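Long-range contacts in methyltransferase FkbM (Methylobacillus flagellatus KT, PDB 2PY6), which probably acts as a methyltransferase of the FkbM family, though its substrate is not established: residues L17-S22 with S186-Y191; A178-D183 with Y390-R395; E293-V298 with V325-D330. All coordinates share one frame; numbering follows the deposited sequence.

Interaction 1. Residues L17-S22 with S186-Y191; sequences LAMNDS and SVQTLY. With EDO (1,2-ethanediol), chain E.
Tyr191 lays its ring against the first turn of helix 19-32 in a CH-pi contact that packs this N-terminal helix onto helix 184-199. Its CG lies anti to its own carbonyl carbon (chi1 -72°), which sets the ring against Asn20. Asn20 CA stands 3.9 Å from the ring centroid and only 7° off the ring normal, while Asn20 CB lies over the same ring, 3.6 Å from Tyr191 CE2. Next to the ring, the CB atoms of Met19 (a selenomethionine) and Tyr191 meet at 3.8 Å. The packing between the segments is apolar, at a helix start where Ala18 takes the N-cap position; Asn195, further along helix 184-199, adds a polar tie through its ND2 to Met19 O. One turn on, Ser22 OG donates to that oxygen from above the carbonyl plane. With an alanine in place of Tyr191, the backbone of Asn20 would probably lose its aromatic cover and a gap would open between the helices. A 1,2-ethanediol, probably from the crystallisation liquor, wedges in beside the ring and takes a weak hydrogen bond from Met19 N to its O1. Gln188 CG flanks the diol, and the amide NE2 beyond it donates to Pro16 O and to Gly220 O of a second subunit.

Interaction 2. Residues A178-D183 with Y390-R395; sequences AQRLAD and YQIGLR
Leu181 and Ile392 form the tight apolar centre of this contact, where the turn after helix 171-180 lies against strand 392-396. Their side chains cross at about a right angle, with Leu181 CD2 3.7 Å from Ile392 CG2. Right beside them, Ala182 N donates to Ile392 O at 2.9 Å in an almost straight bond (177°), and the CA of Leu181 makes a CA-H...O contact with the same oxygen. The loose, solvent side is at Ala182 and Gln391, both exposed, where Ala182 CB merely touches Gln391 NE2 at 3.7 Å. Polar holds lie at the two ends. Arg180, its CG anti to the backbone N (chi1 -169°) and its chain bent at chi2, swings across the CD1 of Ile392 and grips Tyr390 O end-on. NH1 and NH2 both donate to that one oxygen, NH2 at 3.0 Å, and the oxygen lies in the guanidinium plane. At the other end Arg395 meets Asp183 in a salt bridge, again with two nitrogens on one oxygen. Asp183 OD2 receives NH2 at 3.0 Å from above the carboxylate plane and NH1, more distant, on its syn lone pair. Asp183 OD1 accepts from Ser186 OG, and water 2 joins it to Ile392 O. Water 1 similarly links Arg180 O to Ile392 N. Gly393 and Arg395 pair with strand 404-408 and Gln391 with Tyr409 just beyond it, while Ile392 turns its N and O to the turn and the two waters. Strand 392-396 is the outermost strand of the seven-stranded sheet in this chain, whose 3-2-1-4-5-7-6 order, with the antiparallel seventh strand inserted, is that of the class I, Rossmann-like methyltransferase fold.

Interaction 3. Residues E293-V298 with V325-D330; sequences ENTIRV and VRPIDD
Ile296 and Val325 form an antiparallel hydrogen-bonded pair, and backbone bonds carry this surface contact. Ile296 N donates to Val325 O at 2.9 Å and Val325 N donates back to Ile296 O at 2.8 Å; the second bond is the more bent, at 143° against 162°. Weaker CA-H...O contacts extend the backbone interaction past this pair. The CA of Thr295 approaches Val325 O to 3.2 Å, so this carbonyl is met by two successive residues, and the CA of Arg326 makes a bent CA-H...O contact with Asn294 O. Apolar touches lie on the sheet face that bears Ile296 and Val325. These two side chains run side by side in the same direction, Ile296 CG2 4.0 Å from Val325 CB; the methyl is brought there by a chi1 of -167°, which places CG2 between the backbone N and the carbonyl carbon. Val298 CG2 reaches the CG2 of Val325 at 3.9 Å, so Val325 touches both. Further along, the ring of Pro327 packs by its CD against Thr295 OG1 (3.4 Å) and by its CB near Glu293 O. The polar side-chain interactions gather at this end. Arg326 NH2 makes a salt bridge to Asp330 OD2 at 3.0 Å, with the oxygen in the guanidinium plane but the nitrogen above the carboxylate plane. Water 3 connects Thr295 OG1, Arg326 NE and Asp330 OD2, joining the two segments. Strand 322-326 runs between strand 296-299, with which Val298 and Ile323 continue the pairing, and the parallel strand 290-291; Pro327 takes the N-cap position of short helix 328-331, from which Ile328 packs onto strand 229-233 of the large sheet.

Interactions 1 and 2 are partly buried and adjoin, their centres 13 Å apart, whereas interaction 3 is a surface contact with its nearest atoms about 22 Å from interaction 1 and 11 Å from interaction 2. Helices 171-180 and 184-199 follow each other in the chain and serve interactions 2 and 1 in turn; a probable hydrogen bond from Leu394 N to Ser186 OG joins the two contacts. The chemistry follows the setting: helix packing through a ring face in interaction 1, an apolar centre and a backbone bond, flanked by arginine bonds and bridging waters, in interaction 2, and backbone pairing within a small sheet in interaction 3, which is nested in the loop closed by interaction 2.

Interaction 1. Residues L17-S22 with S186-Y191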
# COMPACT_ATOMS: atom_id res chain seq x y z
N LEU A 17 -29.86 8.58 26.95
CA LEU A 17 -30.57 7.92 28.01
C LEU A 17 -32.08 8.17 27.94
O LEU A 17 -32.80 7.64 28.80
CB LEU A 17 -29.99 8.31 29.38
CG LEU A 17 -28.64 7.65 29.69
CD1 LEU A 17 -28.19 8.03 31.05
CD2 LEU A 17 -28.67 6.13 29.61
N ALA A 18 -32.53 8.90 26.89
CA ALA A 18 -33.95 9.24 26.67
C ALA A 18 -34.31 9.19 25.17
O ALA A 18 -35.01 10.05 24.64
CB ALA A 18 -34.24 10.63 27.23
N MSE A 19 -33.82 8.17 24.49
CA MSE A 19 -34.10 8.01 23.08
C MSE A 19 -35.52 7.66 22.72
O MSE A 19 -35.92 7.81 21.56
CB MSE A 19 -33.12 7.05 22.44
CG MSE A 19 -31.69 7.56 22.62
SE MSE A 19 -30.73 7.00 21.18
CE MSE A 19 -28.97 7.04 21.64
N ASN A 20 -36.25 7.16 23.71
CA ASN A 20 -37.69 6.90 23.59
C ASN A 20 -38.40 8.25 23.43
O ASN A 20 -39.25 8.43 22.55
CB ASN A 20 -38.21 6.10 24.81
CG ASN A 20 -37.91 6.77 26.17
OD1 ASN A 20 -36.84 7.36 26.41
ND2 ASN A 20 -38.87 6.67 27.07
N ASP A 21 -37.99 9.23 24.23
CA ASP A 21 -38.57 10.55 24.14
C ASP A 21 -38.26 11.23 22.82
O ASP A 21 -39.16 11.78 22.17
CB ASP A 21 -38.13 11.41 25.31
CG ASP A 21 -38.74 10.94 26.63
OD1 ASP A 21 -39.81 10.31 26.60
OD2 ASP A 21 -38.17 11.25 27.68
N SER A 22 -36.99 11.22 22.43
CA SER A 22 -36.58 11.83 21.17
C SER A 22 -37.29 11.14 19.97
O SER A 22 -37.61 11.80 18.95
CB SER A 22 -35.04 11.84 21.05
OG SER A 22 -34.50 10.54 21.04
N SER A 186 -31.01 -3.39 24.00
CA SER A 186 -31.77 -3.67 22.81
C SER A 186 -32.79 -2.56 22.59
O SER A 186 -33.00 -2.12 21.46
CB SER A 186 -32.51 -4.99 22.96
OG SER A 186 -31.61 -6.05 22.77
N VAL A 187 -33.44 -2.12 23.67
CA VAL A 187 -34.40 -1.03 23.57
C VAL A 187 -33.66 0.24 23.13
O VAL A 187 -34.06 0.92 22.19
CB VAL A 187 -35.15 -0.79 24.90
CG1 VAL A 187 -36.01 0.45 24.80
CG2 VAL A 187 -36.00 -2.01 25.26
N GLN A 188 -32.55 0.55 23.76
CA GLN A 188 -31.81 1.74 23.33
C GLN A 188 -31.42 1.62 21.84
O GLN A 188 -31.52 2.58 21.06
CB GLN A 188 -30.59 1.96 24.21
CG GLN A 188 -30.03 3.42 24.11
CD GLN A 188 -28.64 3.54 24.71
OE1 GLN A 188 -27.84 2.58 24.69
NE2 GLN A 188 -28.34 4.72 25.25
N THR A 189 -30.97 0.43 21.45
CA THR A 189 -30.59 0.19 20.06
C THR A 189 -31.78 0.40 19.14
O THR A 189 -31.65 1.08 18.11
CB THR A 189 -30.02 -1.21 19.91
OG1 THR A 189 -28.82 -1.31 20.70
CG2 THR A 189 -29.72 -1.51 18.45
N LEU A 190 -32.95 -0.17 19.49
CA LEU A 190 -34.13 0.01 18.65
C LEU A 190 -34.41 1.47 18.41
O LEU A 190 -34.55 1.91 17.28
CB LEU A 190 -35.38 -0.63 19.26
CG LEU A 190 -36.69 -0.41 18.47
CD1 LEU A 190 -36.58 -1.08 17.08
CD2 LEU A 190 -37.93 -0.89 19.20
N TYR A 191 -34.53 2.24 19.50
CA TYR A 191 -34.82 3.66 19.40
C TYR A 191 -33.76 4.46 18.65
O TYR A 191 -34.11 5.35 17.89
CB TYR A 191 -35.14 4.26 20.75
CG TYR A 191 -36.49 3.83 21.32
CD1 TYR A 191 -37.67 4.03 20.61
CD2 TYR A 191 -36.59 3.29 22.59
CE1 TYR A 191 -38.90 3.65 21.13
CE2 TYR A 191 -37.80 2.91 23.11
CZ TYR A 191 -38.95 3.10 22.40
OH TYR A 191 -40.18 2.72 22.94
C1 EDO E . -33.37 4.94 25.11
O1 EDO E . -32.47 5.64 25.99
C2 EDO E . -34.01 3.72 25.74
O2 EDO E . -35.45 3.85 25.77

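Interaction 2. Residues A178-D183 with Y390-R395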
# COMPACT_ATOMS: atom_id res chain seq x y z
N ALA A 178 -40.54 -2.40 21.35
CA ALA A 178 -39.66 -1.94 22.43
C ALA A 178 -39.96 -2.65 23.77
O ALA A 178 -39.04 -3.07 24.50
CB ALA A 178 -39.80 -0.44 22.60
N GLN A 179 -41.25 -2.77 24.09
CA GLN A 179 -41.73 -3.42 25.31
C GLN A 179 -41.44 -4.93 25.31
O GLN A 179 -41.33 -5.52 26.37
CB GLN A 179 -43.25 -3.20 25.50
CG GLN A 179 -43.69 -1.74 25.60
CD GLN A 179 -45.20 -1.56 25.32
OE1 GLN A 179 -45.98 -2.53 25.40
NE2 GLN A 179 -45.60 -0.33 24.99
N ARG A 180 -41.33 -5.55 24.14
CA ARG A 180 -41.09 -6.99 24.03
C ARG A 180 -39.60 -7.41 24.13
O ARG A 180 -39.28 -8.57 24.37
CB ARG A 180 -41.71 -7.48 22.70
CG ARG A 180 -41.81 -9.01 22.48
CD ARG A 180 -42.49 -9.77 23.64
NE ARG A 180 -42.69 -11.21 23.37
CZ ARG A 180 -41.73 -12.14 23.46
NH1 ARG A 180 -40.48 -11.81 23.79
NH2 ARG A 180 -42.03 -13.42 23.22
N LEU A 181 -38.70 -6.46 23.90
CA LEU A 181 -37.28 -6.72 23.93
C LEU A 181 -36.86 -7.03 25.37
O LEU A 181 -37.31 -6.37 26.33
CB LEU A 181 -36.51 -5.54 23.32
CG LEU A 181 -36.73 -5.26 21.83
CD1 LEU A 181 -36.12 -3.93 21.36
CD2 LEU A 181 -36.15 -6.39 20.97
N ALA A 182 -36.00 -8.04 25.53
CA ALA A 182 -35.62 -8.54 26.87
C ALA A 182 -34.65 -7.67 27.70
O ALA A 182 -34.61 -7.77 28.93
CB ALA A 182 -35.07 -9.94 26.75
N ASP A 183 -33.88 -6.81 27.05
CA ASP A 183 -32.85 -6.05 27.74
C ASP A 183 -32.88 -4.57 27.32
O ASP A 183 -33.33 -4.22 26.22
CB ASP A 183 -31.47 -6.71 27.48
CG ASP A 183 -31.03 -6.61 26.03
OD1 ASP A 183 -31.69 -7.19 25.13
OD2 ASP A 183 -30.00 -5.94 25.80
N TYR A 390 -39.87 -17.28 22.60
CA TYR A 390 -38.54 -16.71 22.39
C TYR A 390 -38.34 -15.40 23.14
O TYR A 390 -39.27 -14.62 23.30
CB TYR A 390 -38.30 -16.36 20.93
CG TYR A 390 -37.77 -17.43 20.01
CD1 TYR A 390 -36.52 -17.98 20.21
CD2 TYR A 390 -38.47 -17.79 18.86
CE1 TYR A 390 -35.99 -18.91 19.32
CE2 TYR A 390 -37.96 -18.73 17.97
CZ TYR A 390 -36.71 -19.27 18.20
OH TYR A 390 -36.19 -20.18 17.30
N GLN A 391 -37.12 -15.19 23.61
CA GLN A 391 -36.70 -13.90 24.13
C GLN A 391 -36.10 -13.19 22.90
O GLN A 391 -35.59 -13.87 21.99
CB GLN A 391 -35.66 -14.04 25.21
CG GLN A 391 -36.18 -14.80 26.41
CD GLN A 391 -35.42 -14.48 27.65
OE1 GLN A 391 -34.59 -15.28 28.08
NE2 GLN A 391 -35.62 -13.28 28.19
N ILE A 392 -36.14 -11.86 22.87
CA ILE A 392 -35.69 -11.11 21.72
C ILE A 392 -34.70 -10.00 22.12
O ILE A 392 -34.90 -9.28 23.11
CB ILE A 392 -36.89 -10.45 20.96
CG1 ILE A 392 -38.03 -11.44 20.75
CG2 ILE A 392 -36.38 -9.84 19.61
CD1 ILE A 392 -39.28 -10.82 20.13
N GLY A 393 -33.65 -9.86 21.33
CA GLY A 393 -32.67 -8.78 21.51
C GLY A 393 -32.39 -8.14 20.17
O GLY A 393 -32.85 -8.64 19.13
N LEU A 394 -31.63 -7.03 20.19
CA LEU A 394 -31.28 -6.34 18.97
C LEU A 394 -29.96 -5.63 19.14
O LEU A 394 -29.78 -4.92 20.11
CB LEU A 394 -32.36 -5.30 18.66
CG LEU A 394 -32.26 -4.46 17.39
CD1 LEU A 394 -32.59 -5.32 16.15
CD2 LEU A 394 -33.26 -3.29 17.50
N ARG A 395 -29.04 -5.82 18.21
CA ARG A 395 -27.76 -5.08 18.22
C ARG A 395 -27.52 -4.51 16.83
O ARG A 395 -27.98 -5.07 15.85
CB ARG A 395 -26.55 -5.97 18.59
CG ARG A 395 -26.54 -6.52 20.00
CD ARG A 395 -26.37 -5.45 21.08
NE ARG A 395 -26.49 -6.04 22.42
CZ ARG A 395 -27.60 -6.10 23.16
NH1 ARG A 395 -28.76 -5.62 22.77
NH2 ARG A 395 -27.53 -6.67 24.35
O HOH W 1 -37.91 -10.72 24.84
O HOH W 2 -32.62 -9.63 24.47

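Interaction 3. Residues E293-V298 with V325-D330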
# COMPACT_ATOMS: atom_id res chain seq x y z
N GLU A 293 -39.82 -19.86 0.76
CA GLU A 293 -40.89 -20.59 1.40
C GLU A 293 -41.26 -21.88 0.72
O GLU A 293 -41.80 -22.79 1.35
CB GLU A 293 -42.13 -19.74 1.71
CG GLU A 293 -42.71 -18.91 0.63
CD GLU A 293 -43.80 -17.96 1.17
OE1 GLU A 293 -44.88 -18.45 1.61
OE2 GLU A 293 -43.55 -16.72 1.15
N ASN A 294 -40.96 -21.99 -0.56
CA ASN A 294 -41.19 -23.23 -1.21
C ASN A 294 -40.12 -23.50 -2.23
O ASN A 294 -39.09 -22.79 -2.25
CB ASN A 294 -42.65 -23.31 -1.69
CG ASN A 294 -43.07 -22.14 -2.49
OD1 ASN A 294 -42.25 -21.42 -3.05
ND2 ASN A 294 -44.39 -21.96 -2.60
N THR A 295 -40.29 -24.59 -2.98
CA THR A 295 -39.35 -25.02 -3.96
C THR A 295 -39.73 -24.49 -5.34
O THR A 295 -40.76 -24.87 -5.89
CB THR A 295 -39.30 -26.53 -3.96
OG1 THR A 295 -38.97 -26.99 -2.63
CG2 THR A 295 -38.26 -27.05 -4.97
N ILE A 296 -38.89 -23.62 -5.89
CA ILE A 296 -39.14 -23.00 -7.17
C ILE A 296 -37.85 -22.47 -7.81
O ILE A 296 -36.95 -22.04 -7.12
CB ILE A 296 -40.16 -21.85 -7.02
CG1 ILE A 296 -40.68 -21.38 -8.39
CG2 ILE A 296 -39.57 -20.70 -6.18
CD1 ILE A 296 -41.81 -20.36 -8.26
N ARG A 297 -37.79 -22.56 -9.14
CA ARG A 297 -36.69 -22.11 -9.95
C ARG A 297 -37.10 -20.78 -10.57
O ARG A 297 -38.08 -20.73 -11.30
CB ARG A 297 -36.38 -23.13 -11.02
CG ARG A 297 -35.20 -22.75 -11.85
CD ARG A 297 -34.68 -23.90 -12.64
NE ARG A 297 -33.48 -23.51 -13.37
CZ ARG A 297 -32.24 -23.42 -12.88
NH1 ARG A 297 -31.96 -23.68 -11.60
NH2 ARG A 297 -31.25 -23.05 -13.69
N VAL A 298 -36.34 -19.73 -10.27
CA VAL A 298 -36.67 -18.36 -10.65
C VAL A 298 -35.44 -17.55 -11.09
O VAL A 298 -34.31 -17.90 -10.72
CB VAL A 298 -37.30 -17.57 -9.43
CG1 VAL A 298 -38.51 -18.31 -8.86
CG2 VAL A 298 -36.29 -17.35 -8.34
N VAL A 325 -34.62 -22.10 -5.54
CA VAL A 325 -35.04 -21.57 -4.26
C VAL A 325 -35.72 -22.78 -3.59
O VAL A 325 -36.50 -23.49 -4.23
CB VAL A 325 -36.02 -20.36 -4.41
CG1 VAL A 325 -36.63 -19.93 -3.06
CG2 VAL A 325 -35.32 -19.19 -5.07
N ARG A 326 -35.36 -23.03 -2.34
CA ARG A 326 -35.88 -24.15 -1.59
C ARG A 326 -36.11 -23.68 -0.17
O ARG A 326 -35.44 -22.73 0.26
CB ARG A 326 -34.81 -25.23 -1.55
CG ARG A 326 -34.37 -25.76 -2.93
CD ARG A 326 -33.30 -26.82 -2.74
NE ARG A 326 -33.82 -27.96 -1.99
CZ ARG A 326 -33.08 -28.87 -1.38
NH1 ARG A 326 -31.77 -28.81 -1.39
NH2 ARG A 326 -33.68 -29.86 -0.75
N PRO A 327 -37.05 -24.33 0.56
CA PRO A 327 -37.20 -24.00 1.96
C PRO A 327 -36.12 -24.68 2.81
O PRO A 327 -35.71 -25.79 2.50
CB PRO A 327 -38.60 -24.56 2.31
CG PRO A 327 -38.75 -25.70 1.40
CD PRO A 327 -38.02 -25.34 0.13
N ILE A 328 -35.69 -23.99 3.86
CA ILE A 328 -34.67 -24.49 4.82
C ILE A 328 -35.00 -25.87 5.39
O ILE A 328 -34.11 -26.71 5.49
CB ILE A 328 -34.46 -23.46 5.98
CG1 ILE A 328 -33.66 -22.27 5.45
CG2 ILE A 328 -33.68 -24.08 7.17
CD1 ILE A 328 -33.78 -21.01 6.27
N ASP A 329 -36.26 -26.09 5.77
CA ASP A 329 -36.75 -27.35 6.30
C ASP A 329 -36.48 -28.51 5.33
O ASP A 329 -36.31 -29.63 5.76
CB ASP A 329 -38.26 -27.30 6.57
CG ASP A 329 -38.64 -26.44 7.77
OD1 ASP A 329 -37.82 -26.26 8.68
OD2 ASP A 329 -39.81 -25.98 7.82
N ASP A 330 -36.49 -28.26 4.04
CA ASP A 330 -36.17 -29.33 3.03
C ASP A 330 -34.67 -29.44 2.74
O ASP A 330 -34.17 -30.51 2.45
CB ASP A 330 -36.96 -29.16 1.72
CG ASP A 330 -36.91 -30.41 0.84
OD1 ASP A 330 -37.20 -31.52 1.34
OD2 ASP A 330 -36.61 -30.28 -0.36
O HOH W 3 -36.95 -28.34 -2.18